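Local coordinates for protein putative fructose-bisphosphate aldolase (Coccidioides immitis, PDB 3PM6) that is a putative class II fructose-bisphosphate aldolase, a TIM-barrel protein that holds a zinc ion between three histidines, at residues 87-98 with 113-124; 254-265 with 277-286. All blocks are in the same frame, centred on the assembly; numbering follows the deposited sequence.

Contact 1: residues 87-98 with 113-124; sequences LHLDHAQDPEII and GFDSIMVDMSHF. With ZN (zinc ion), chain S.
Strands 87-92 and 116-119 run parallel, 10° apart with axes 4.5 Å from each other, as the adjacent third and fourth strands of the eight-stranded TIM barrel; His-88 pairs with Ser-116 and Leu-89 with Ile-117, then a beta bulge shifts the register by one before Ala-92 meets Val-119. Leu-87 O takes the backbone N-H of both Asp-115 and Ser-116. The carboxylate of Asp-115, just before strand 116-119, returns a bond: its OD2 accepts Leu-87 N through the anti lone pair at 2.8 Å. Phe-114 lays one ring face against Leu-89 CB, a CH-pi contact with CB 3.9 Å from the ring centroid. Next to His-88, the Ser-116 hydroxyl lies near the ring plane, OG 2.7 Å from ND1.

The metal ligand falls within the bulge: His-91 binds zinc through NE2 at 2.1 Å, and His-196 and His-227 bind the same ion. With CG beside its own backbone N (chi1 -65°), the His-91 ring presents ND1 to Asp-120, whose OD2 lies 5° out of the ring plane; this second-shell bond probably helps to fix the ring's rotation. Met-118 reaches along the same ring with an extended chain and sets SD over one face, 3.8 Å from the centroid. Gln-93 NE2 also binds Asp-120 OD2, reaching it from the face of the carboxylate opposite to His-91 ND1. The other oxygen, Asp-120 OD1, closes an Asx turn by accepting Ser-122 N at 3.2 Å, and its syn lone pair receives the hydroxyl of Ser-122 OG at 2.8 Å.

Contact 2: residues 254-265 with 277-286; sequences VNNEYVKVMREK and EVTNAMQAAV
Helices 254-265 and 277-286 pack antiparallel at a signed crossing angle of 150°, their axes approaching to 8.0 Å; the CA atoms of Tyr-258 and Val-278 lie 4.8 Å apart. Small side chains are consistent with this close spacing: Ala-281 and Ala-285 both point from the second helix toward the first. Ala-281 CB rests between Glu-257 CB and Val-261 CG2, while Ala-285 CB meets Glu-257 CG and the backbone of Val-254.

Met-282 is a knob in the hole formed by Val-254, Asn-255, Glu-257 and Tyr-258. Its CG lies 3.6 Å from Val-254 O, and a bend at chi3 (-90°) carries CE to the edge of the Tyr-258 ring, 3.7 Å from CD2. Val-278 lies alongside that ring, pointing the same way, its CB 3.8 Å from Tyr-258 CD2. The CG1 branch of Val-278 instead lies 3.6 Å from Val-261 CB, and also meets Met-262 CE. At the other end, Val-254 CG2 touches Val-286 CG2, and both valines reach Ile-32 of barrel strand 29-33.

Polar links run along the margin. Lys-265 NZ and Glu-277 OE1 form a weak salt bridge at 3.4 Å, reinforced by a water that accepts from the lysine and donates to the carboxylate. A second water donates to both Glu-257 OE1 and Ala-281 O, linking side chain to backbone between the helices. Tyr-258 and Met-262 also pack on Met-262 and Tyr-258 of the second subunit, respectively. The arrangement is an antiparallel helical hairpin following the last strand of the TIM barrel, packed on the barrel at one end and on the partner subunit through one flank.

Contact 1 lies within the barrel wall and contact 2 in the helical layer, with centres 27 Å apart and nearest atoms about 10 Å apart, so neither touches the other. They are in series along the chain: contact 1 joins strands three and four, whereas the helices of contact 2 follow strand eight, 245-250. Only contact 1 supplies a zinc ligand, His-91. Contact 2 comes nearest the site through Asn-255, whose side chain is about 12 Å from the zinc and donates to Asn-251 OD1 and Cys-33 O. The subunit environment also separates them, since no other chain touches contact 1 while the second subunit packs against contact 2.

Contact 1: residues 87-98 with 113-124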
loop_
_atom_site.group_PDB
_atom_site.type_symbol
_atom_site.label_atom_id
_atom_site.label_comp_id
_atom_site.label_asym_id
_atom_site.label_seq_id
_atom_site.Cartn_x
_atom_site.Cartn_y
_atom_site.Cartn_z
ATOM N N LEU A 87 9.882 0.103 10.790
ATOM C CA LEU A 87 9.127 1.193 10.205
ATOM C C LEU A 87 9.362 2.537 10.940
ATOM O O LEU A 87 9.261 2.612 12.153
ATOM C CB LEU A 87 7.642 0.828 10.182
ATOM C CG LEU A 87 6.694 1.868 9.600
ATOM C CD1 LEU A 87 7.012 2.168 8.134
ATOM C CD2 LEU A 87 5.257 1.359 9.757
ATOM N N HIS A 88 9.664 3.577 10.178
ATOM C CA HIS A 88 10.120 4.847 10.735
ATOM C C HIS A 88 9.310 5.965 10.120
ATOM O O HIS A 88 9.152 6.021 8.892
ATOM C CB HIS A 88 11.590 5.013 10.359
ATOM C CG HIS A 88 12.240 6.241 10.911
ATOM N ND1 HIS A 88 12.503 6.408 12.255
ATOM C CD2 HIS A 88 12.728 7.341 10.288
ATOM C CE1 HIS A 88 13.129 7.561 12.433
ATOM N NE2 HIS A 88 13.301 8.131 11.249
ATOM N N LEU A 89 8.778 6.849 10.954
ATOM C CA LEU A 89 8.210 8.110 10.449
ATOM C C LEU A 89 9.287 9.164 10.286
ATOM O O LEU A 89 9.842 9.673 11.269
ATOM C CB LEU A 89 7.087 8.632 11.353
ATOM C CG LEU A 89 6.261 9.860 10.919
ATOM C CD1 LEU A 89 5.464 9.689 9.590
ATOM C CD2 LEU A 89 5.326 10.278 12.074
ATOM N N ASP A 90 9.585 9.525 9.038
ATOM C CA ASP A 90 10.665 10.510 8.789
ATOM C C ASP A 90 10.090 11.929 8.800
ATOM O O ASP A 90 8.915 12.123 8.446
ATOM C CB ASP A 90 11.307 10.162 7.433
ATOM C CG ASP A 90 12.579 10.930 7.132
ATOM O OD1 ASP A 90 13.269 11.443 8.058
ATOM O OD2 ASP A 90 12.887 11.024 5.919
ATOM N N HIS A 91 10.899 12.921 9.199
ATOM C CA HIS A 91 10.508 14.347 9.097
ATOM C C HIS A 91 9.109 14.676 9.592
ATOM O O HIS A 91 8.340 15.357 8.933
ATOM C CB HIS A 91 10.761 14.857 7.673
ATOM C CG HIS A 91 12.216 14.835 7.353
ATOM N ND1 HIS A 91 13.128 15.525 8.118
ATOM C CD2 HIS A 91 12.938 14.096 6.480
ATOM C CE1 HIS A 91 14.344 15.262 7.689
ATOM N NE2 HIS A 91 14.255 14.395 6.703
ATOM N N ALA A 92 8.770 14.173 10.754
ATOM C CA ALA A 92 7.557 14.592 11.369
ATOM C C ALA A 92 7.850 15.950 12.007
ATOM O O ALA A 92 8.591 16.017 12.988
ATOM C CB ALA A 92 7.138 13.553 12.404
ATOM N N GLN A 93 7.290 17.019 11.448
ATOM C CA GLN A 93 7.679 18.366 11.849
ATOM C C GLN A 93 6.580 19.127 12.572
ATOM O O GLN A 93 6.667 20.352 12.726
ATOM C CB GLN A 93 8.206 19.177 10.646
ATOM C CG GLN A 93 9.407 18.500 9.937
ATOM C CD GLN A 93 9.930 19.327 8.757
ATOM O OE1 GLN A 93 9.215 20.172 8.207
ATOM N NE2 GLN A 93 11.184 19.081 8.367
ATOM N N ASP A 94 5.587 18.376 13.049
ATOM C CA ASP A 94 4.389 18.917 13.699
ATOM C C ASP A 94 4.063 18.038 14.910
ATOM O O ASP A 94 3.799 16.859 14.746
ATOM C CB ASP A 94 3.223 18.870 12.704
ATOM C CG ASP A 94 1.928 19.554 13.235
ATOM O OD1 ASP A 94 1.620 19.535 14.465
ATOM O OD2 ASP A 94 1.190 20.114 12.379
ATOM N N PRO A 95 4.103 18.604 16.139
ATOM C CA PRO A 95 3.800 17.857 17.366
ATOM C C PRO A 95 2.478 17.046 17.307
ATOM O O PRO A 95 2.432 15.880 17.753
ATOM C CB PRO A 95 3.729 18.969 18.423
ATOM C CG PRO A 95 4.735 19.951 17.928
ATOM C CD PRO A 95 4.567 19.972 16.436
ATOM N N GLU A 96 1.435 17.641 16.730
ATOM C CA GLU A 96 0.131 16.982 16.596
ATOM C C GLU A 96 0.198 15.706 15.759
ATOM O O GLU A 96 -0.399 14.681 16.098
ATOM C CB GLU A 96 -0.919 17.946 16.014
ATOM N N ILE A 97 0.944 15.753 14.667
ATOM C CA ILE A 97 1.083 14.573 13.812
ATOM C C ILE A 97 1.903 13.463 14.471
ATOM O O ILE A 97 1.701 12.277 14.217
ATOM C CB ILE A 97 1.695 14.950 12.456
ATOM C CG1 ILE A 97 0.589 15.493 11.545
ATOM C CG2 ILE A 97 2.254 13.729 11.772
ATOM C CD1 ILE A 97 0.127 16.897 11.838
ATOM N N ILE A 98 2.855 13.857 15.295
ATOM C CA ILE A 98 3.721 12.892 15.965
ATOM C C ILE A 98 2.863 12.075 16.952
ATOM O O ILE A 98 2.892 10.840 16.956
ATOM C CB ILE A 98 4.918 13.634 16.617
ATOM C CG1 ILE A 98 5.875 14.090 15.498
ATOM C CG2 ILE A 98 5.653 12.766 17.657
ATOM C CD1 ILE A 98 6.984 15.043 15.930
ATOM N N GLY A 113 2.287 -0.280 14.535
ATOM C CA GLY A 113 2.405 1.055 13.949
ATOM C C GLY A 113 3.894 1.283 13.779
ATOM O O GLY A 113 4.586 0.388 13.334
ATOM N N PHE A 114 4.393 2.451 14.180
ATOM C CA PHE A 114 5.810 2.816 13.933
ATOM C C PHE A 114 6.711 2.243 14.973
ATOM O O PHE A 114 6.356 2.241 16.147
ATOM C CB PHE A 114 6.006 4.352 13.854
ATOM C CG PHE A 114 5.446 4.936 12.608
ATOM C CD1 PHE A 114 6.164 4.870 11.423
ATOM C CD2 PHE A 114 4.157 5.443 12.585
ATOM C CE1 PHE A 114 5.625 5.365 10.262
ATOM C CE2 PHE A 114 3.614 5.961 11.424
ATOM C CZ PHE A 114 4.345 5.908 10.257
ATOM N N ASP A 115 7.882 1.770 14.553
ATOM C CA ASP A 115 8.905 1.377 15.525
ATOM C C ASP A 115 9.704 2.595 16.016
ATOM O O ASP A 115 10.249 2.581 17.112
ATOM C CB ASP A 115 9.834 0.353 14.897
ATOM C CG ASP A 115 9.087 -0.871 14.394
ATOM O OD1 ASP A 115 8.586 -1.641 15.224
ATOM O OD2 ASP A 115 8.982 -1.061 13.172
ATOM N N SER A 116 9.787 3.639 15.180
ATOM C CA SER A 116 10.581 4.833 15.495
ATOM C C SER A 116 10.032 6.032 14.780
ATOM O O SER A 116 9.339 5.907 13.776
ATOM C CB SER A 116 12.068 4.646 15.151
ATOM O OG SER A 116 12.253 4.251 13.809
ATOM N N ILE A 117 10.315 7.218 15.290
ATOM C CA ILE A 117 9.723 8.404 14.676
ATOM C C ILE A 117 10.793 9.446 14.713
ATOM O O ILE A 117 11.509 9.552 15.696
ATOM C CB ILE A 117 8.496 8.875 15.500
ATOM C CG1 ILE A 117 7.354 7.850 15.427
ATOM C CG2 ILE A 117 8.047 10.323 15.122
ATOM C CD1 ILE A 117 6.086 8.266 16.274
ATOM N N MET A 118 10.918 10.217 13.644
ATOM C CA MET A 118 11.812 11.323 13.693
ATOM C C MET A 118 11.092 12.549 14.221
ATOM O O MET A 118 10.256 13.106 13.536
ATOM C CB MET A 118 12.468 11.616 12.322
ATOM C CG MET A 118 13.413 12.797 12.393
ATOM S SD MET A 118 13.948 13.378 10.763
ATOM C CE MET A 118 15.280 14.484 11.331
ATOM N N VAL A 119 11.441 12.980 15.431
ATOM C CA VAL A 119 10.870 14.215 16.008
ATOM C C VAL A 119 11.714 15.360 15.479
ATOM O O VAL A 119 12.738 15.705 16.069
ATOM C CB VAL A 119 10.882 14.191 17.576
ATOM C CG1 VAL A 119 10.212 15.414 18.118
ATOM C CG2 VAL A 119 10.211 12.901 18.093
ATOM N N ASP A 120 11.304 15.902 14.340
ATOM C CA ASP A 120 12.078 16.861 13.585
ATOM C C ASP A 120 11.543 18.256 13.890
ATOM O O ASP A 120 10.660 18.759 13.191
ATOM C CB ASP A 120 11.955 16.577 12.065
ATOM C CG ASP A 120 12.791 17.537 11.234
ATOM O OD1 ASP A 120 13.447 18.391 11.865
ATOM O OD2 ASP A 120 12.842 17.425 9.979
ATOM N N MET A 121 12.069 18.882 14.939
ATOM C CA MET A 121 11.646 20.244 15.299
ATOM C C MET A 121 12.653 21.306 14.840
ATOM O O MET A 121 12.746 22.401 15.416
ATOM C CB MET A 121 11.430 20.295 16.820
ATOM C CG MET A 121 10.343 19.274 17.304
ATOM S SD MET A 121 8.687 19.728 16.728
ATOM C CE MET A 121 8.134 18.249 15.887
ATOM N N SER A 122 13.410 20.971 13.786
ATOM C CA SER A 122 14.568 21.765 13.371
ATOM C C SER A 122 14.173 23.098 12.756
ATOM O O SER A 122 15.004 24.000 12.631
ATOM C CB SER A 122 15.415 20.965 12.353
ATOM O OG SER A 122 14.693 20.828 11.131
ATOM N N HIS A 123 12.909 23.219 12.356
ATOM C CA HIS A 123 12.400 24.474 11.832
ATOM C C HIS A 123 12.187 25.565 12.884
ATOM O O HIS A 123 12.093 26.748 12.537
ATOM C CB HIS A 123 11.118 24.247 11.036
ATOM C CG HIS A 123 11.349 23.594 9.705
ATOM N ND1 HIS A 123 10.646 23.945 8.576
ATOM C CD2 HIS A 123 12.216 22.631 9.322
ATOM C CE1 HIS A 123 11.043 23.194 7.559
ATOM N NE2 HIS A 123 12.000 22.394 7.983
ATOM N N PHE A 124 12.120 25.167 14.153
ATOM C CA PHE A 124 11.946 26.098 15.262
ATOM C C PHE A 124 13.314 26.547 15.753
ATOM O O PHE A 124 14.340 25.978 15.348
ATOM C CB PHE A 124 11.107 25.438 16.393
ATOM C CG PHE A 124 9.725 25.021 15.953
ATOM C CD1 PHE A 124 8.739 25.977 15.693
ATOM C CD2 PHE A 124 9.426 23.669 15.741
ATOM C CE1 PHE A 124 7.461 25.597 15.242
ATOM C CE2 PHE A 124 8.155 23.259 15.289
ATOM C CZ PHE A 124 7.164 24.218 15.036
HETATM ZN ZN ZN S . 15.968 13.840 5.609
HETATM O O HOH W 1 12.629 20.495 6.350
#

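Contact 2: residues 254-265 with 277-286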
loop_
_atom_site.group_PDB
_atom_site.type_symbol
_atom_site.label_atom_id
_atom_site.label_comp_id
_atom_site.label_asym_id
_atom_site.label_seq_id
_atom_site.Cartn_x
_atom_site.Cartn_y
_atom_site.Cartn_z
ATOM N N VAL A 254 15.897 6.387 -5.027
ATOM C CA VAL A 254 15.007 5.257 -5.219
ATOM C C VAL A 254 13.757 5.673 -5.989
ATOM O O VAL A 254 13.467 5.103 -7.036
ATOM C CB VAL A 254 14.676 4.530 -3.880
ATOM C CG1 VAL A 254 13.552 3.480 -4.073
ATOM C CG2 VAL A 254 15.965 3.888 -3.324
ATOM N N ASN A 255 13.050 6.692 -5.502
ATOM C CA ASN A 255 11.781 7.095 -6.108
ATOM C C ASN A 255 11.839 7.772 -7.440
ATOM O O ASN A 255 10.811 7.873 -8.088
ATOM C CB ASN A 255 10.947 7.904 -5.135
ATOM C CG ASN A 255 10.580 7.093 -3.952
ATOM O OD1 ASN A 255 9.875 6.096 -4.094
ATOM N ND2 ASN A 255 11.136 7.429 -2.788
ATOM N N ASN A 256 13.012 8.246 -7.859
ATOM C CA ASN A 256 13.153 8.742 -9.217
ATOM C C ASN A 256 12.960 7.608 -10.222
ATOM O O ASN A 256 12.516 7.855 -11.313
ATOM C CB ASN A 256 14.493 9.432 -9.444
ATOM C CG ASN A 256 14.502 10.893 -8.948
ATOM O OD1 ASN A 256 13.455 11.476 -8.601
ATOM N ND2 ASN A 256 15.700 11.485 -8.901
ATOM N N GLU A 257 13.297 6.373 -9.833
ATOM C CA GLU A 257 13.106 5.197 -10.706
ATOM C C GLU A 257 11.630 4.950 -10.992
ATOM O O GLU A 257 11.267 4.540 -12.102
ATOM C CB GLU A 257 13.721 3.939 -10.094
ATOM C CG GLU A 257 15.239 3.988 -9.942
ATOM C CD GLU A 257 15.958 4.246 -11.268
ATOM O OE1 GLU A 257 16.086 3.330 -12.073
ATOM O OE2 GLU A 257 16.420 5.366 -11.506
ATOM N N TYR A 258 10.776 5.214 -10.008
ATOM C CA TYR A 258 9.334 5.088 -10.207
ATOM C C TYR A 258 8.876 6.109 -11.228
ATOM O O TYR A 258 8.109 5.782 -12.134
ATOM C CB TYR A 258 8.607 5.297 -8.890
ATOM C CG TYR A 258 7.102 5.424 -8.928
ATOM C CD1 TYR A 258 6.479 6.639 -9.253
ATOM C CD2 TYR A 258 6.294 4.345 -8.563
ATOM C CE1 TYR A 258 5.070 6.758 -9.251
ATOM C CE2 TYR A 258 4.895 4.449 -8.538
ATOM C CZ TYR A 258 4.288 5.653 -8.885
ATOM O OH TYR A 258 2.911 5.714 -8.867
ATOM N N VAL A 259 9.349 7.342 -11.061
ATOM C CA VAL A 259 9.007 8.443 -11.935
ATOM C C VAL A 259 9.469 8.168 -13.375
ATOM O O VAL A 259 8.689 8.337 -14.320
ATOM C CB VAL A 259 9.562 9.777 -11.397
ATOM C CG1 VAL A 259 9.411 10.877 -12.437
ATOM C CG2 VAL A 259 8.814 10.177 -10.128
ATOM N N LYS A 260 10.707 7.712 -13.533
ATOM C CA LYS A 260 11.238 7.437 -14.881
ATOM C C LYS A 260 10.445 6.349 -15.591
ATOM O O LYS A 260 10.121 6.511 -16.750
ATOM C CB LYS A 260 12.740 7.093 -14.882
ATOM N N VAL A 261 10.109 5.265 -14.890
ATOM C CA VAL A 261 9.360 4.187 -15.511
ATOM C C VAL A 261 7.941 4.658 -15.894
ATOM O O VAL A 261 7.475 4.397 -17.004
ATOM C CB VAL A 261 9.315 2.902 -14.643
ATOM C CG1 VAL A 261 8.387 1.869 -15.267
ATOM C CG2 VAL A 261 10.688 2.312 -14.507
ATOM N N MET A 262 7.272 5.365 -14.983
ATOM C CA MET A 262 5.932 5.906 -15.267
ATOM C C MET A 262 5.981 6.912 -16.419
ATOM O O MET A 262 5.132 6.880 -17.310
ATOM C CB MET A 262 5.316 6.571 -14.022
ATOM C CG MET A 262 4.868 5.610 -12.926
ATOM S SD MET A 262 3.499 4.568 -13.457
ATOM C CE MET A 262 3.241 3.506 -12.044
ATOM N N ARG A 263 6.974 7.796 -16.402
ATOM C CA ARG A 263 7.095 8.851 -17.422
ATOM C C ARG A 263 7.181 8.218 -18.811
ATOM O O ARG A 263 6.477 8.630 -19.735
ATOM C CB ARG A 263 8.307 9.763 -17.129
ATOM C CG ARG A 263 8.888 10.527 -18.336
ATOM C CD ARG A 263 9.941 11.625 -17.966
ATOM N NE ARG A 263 11.205 11.074 -17.452
ATOM C CZ ARG A 263 11.759 11.427 -16.288
ATOM N NH1 ARG A 263 11.166 12.352 -15.522
ATOM N NH2 ARG A 263 12.906 10.867 -15.898
ATOM N N GLU A 264 8.010 7.184 -18.930
ATOM C CA GLU A 264 8.278 6.539 -20.214
ATOM C C GLU A 264 7.222 5.500 -20.660
ATOM O O GLU A 264 6.987 5.331 -21.849
ATOM C CB GLU A 264 9.665 5.896 -20.183
ATOM N N LYS A 265 6.599 4.813 -19.710
ATOM C CA LYS A 265 5.836 3.610 -20.025
ATOM C C LYS A 265 4.323 3.630 -19.718
ATOM O O LYS A 265 3.611 2.707 -20.122
ATOM C CB LYS A 265 6.493 2.355 -19.402
ATOM C CG LYS A 265 7.945 2.194 -19.764
ATOM C CD LYS A 265 8.258 0.796 -20.227
ATOM C CE LYS A 265 9.641 0.677 -20.903
ATOM N NZ LYS A 265 10.761 0.424 -19.911
ATOM N N GLU A 277 7.330 -3.136 -13.188
ATOM C CA GLU A 277 8.530 -2.435 -13.656
ATOM C C GLU A 277 9.035 -1.350 -12.678
ATOM O O GLU A 277 10.245 -1.290 -12.399
ATOM C CB GLU A 277 8.354 -1.919 -15.105
ATOM C CG GLU A 277 8.280 -3.077 -16.133
ATOM C CD GLU A 277 8.497 -2.635 -17.588
ATOM O OE1 GLU A 277 9.032 -1.531 -17.804
ATOM O OE2 GLU A 277 8.128 -3.386 -18.516
ATOM N N VAL A 278 8.119 -0.554 -12.102
ATOM C CA VAL A 278 8.528 0.424 -11.100
ATOM C C VAL A 278 9.124 -0.241 -9.862
ATOM O O VAL A 278 10.082 0.266 -9.285
ATOM C CB VAL A 278 7.416 1.448 -10.709
ATOM C CG1 VAL A 278 7.067 2.334 -11.914
ATOM C CG2 VAL A 278 6.162 0.766 -10.148
ATOM N N THR A 279 8.588 -1.394 -9.475
ATOM C CA THR A 279 9.082 -2.080 -8.298
ATOM C C THR A 279 10.485 -2.657 -8.551
ATOM O O THR A 279 11.377 -2.505 -7.707
ATOM C CB THR A 279 8.112 -3.187 -7.880
ATOM O OG1 THR A 279 6.796 -2.633 -7.808
ATOM C CG2 THR A 279 8.499 -3.758 -6.539
ATOM N N ASN A 280 10.669 -3.291 -9.713
ATOM C CA ASN A 280 11.973 -3.794 -10.109
ATOM C C ASN A 280 13.026 -2.710 -10.157
ATOM O O ASN A 280 14.096 -2.893 -9.627
ATOM C CB ASN A 280 11.920 -4.497 -11.473
ATOM C CG ASN A 280 11.019 -5.713 -11.463
ATOM O OD1 ASN A 280 10.714 -6.247 -10.398
ATOM N ND2 ASN A 280 10.551 -6.131 -12.646
ATOM N N ALA A 281 12.714 -1.602 -10.820
ATOM C CA ALA A 281 13.622 -0.478 -10.927
ATOM C C ALA A 281 13.980 0.133 -9.547
ATOM O O ALA A 281 15.166 0.441 -9.268
ATOM C CB ALA A 281 13.040 0.560 -11.852
ATOM N N MET A 282 12.977 0.265 -8.683
ATOM C CA MET A 282 13.207 0.766 -7.327
ATOM C C MET A 282 14.001 -0.257 -6.536
ATOM O O MET A 282 14.881 0.126 -5.769
ATOM C CB MET A 282 11.896 1.089 -6.609
ATOM C CG MET A 282 11.187 2.353 -7.121
ATOM S SD MET A 282 9.861 2.890 -6.003
ATOM C CE MET A 282 8.536 1.980 -6.725
ATOM N N GLN A 283 13.724 -1.550 -6.744
ATOM C CA GLN A 283 14.463 -2.630 -6.058
ATOM C C GLN A 283 15.943 -2.574 -6.392
ATOM O O GLN A 283 16.797 -2.730 -5.496
ATOM C CB GLN A 283 13.912 -4.020 -6.400
ATOM C CG GLN A 283 14.513 -5.158 -5.530
ATOM C CD GLN A 283 14.070 -6.550 -5.961
ATOM O OE1 GLN A 283 12.972 -6.713 -6.504
ATOM N NE2 GLN A 283 14.933 -7.568 -5.731
ATOM N N ALA A 284 16.251 -2.320 -7.668
ATOM C CA ALA A 284 17.645 -2.275 -8.116
ATOM C C ALA A 284 18.374 -1.084 -7.457
ATOM O O ALA A 284 19.507 -1.227 -6.973
ATOM C CB ALA A 284 17.732 -2.219 -9.675
ATOM N N ALA A 285 17.705 0.067 -7.393
ATOM C CA ALA A 285 18.260 1.256 -6.717
ATOM C C ALA A 285 18.518 1.001 -5.215
ATOM O O ALA A 285 19.555 1.395 -4.674
ATOM C CB ALA A 285 17.370 2.493 -6.935
ATOM N N VAL A 286 17.602 0.298 -4.559
ATOM C CA VAL A 286 17.794 -0.049 -3.140
ATOM C C VAL A 286 19.005 -0.950 -2.982
ATOM O O VAL A 286 19.875 -0.667 -2.150
ATOM C CB VAL A 286 16.508 -0.681 -2.503
ATOM C CG1 VAL A 286 16.739 -1.187 -1.104
ATOM C CG2 VAL A 286 15.416 0.341 -2.458
HETATM O O HOH W 2 16.790 1.101 -11.278
HETATM O O HOH W 3 11.409 -0.341 -17.474
#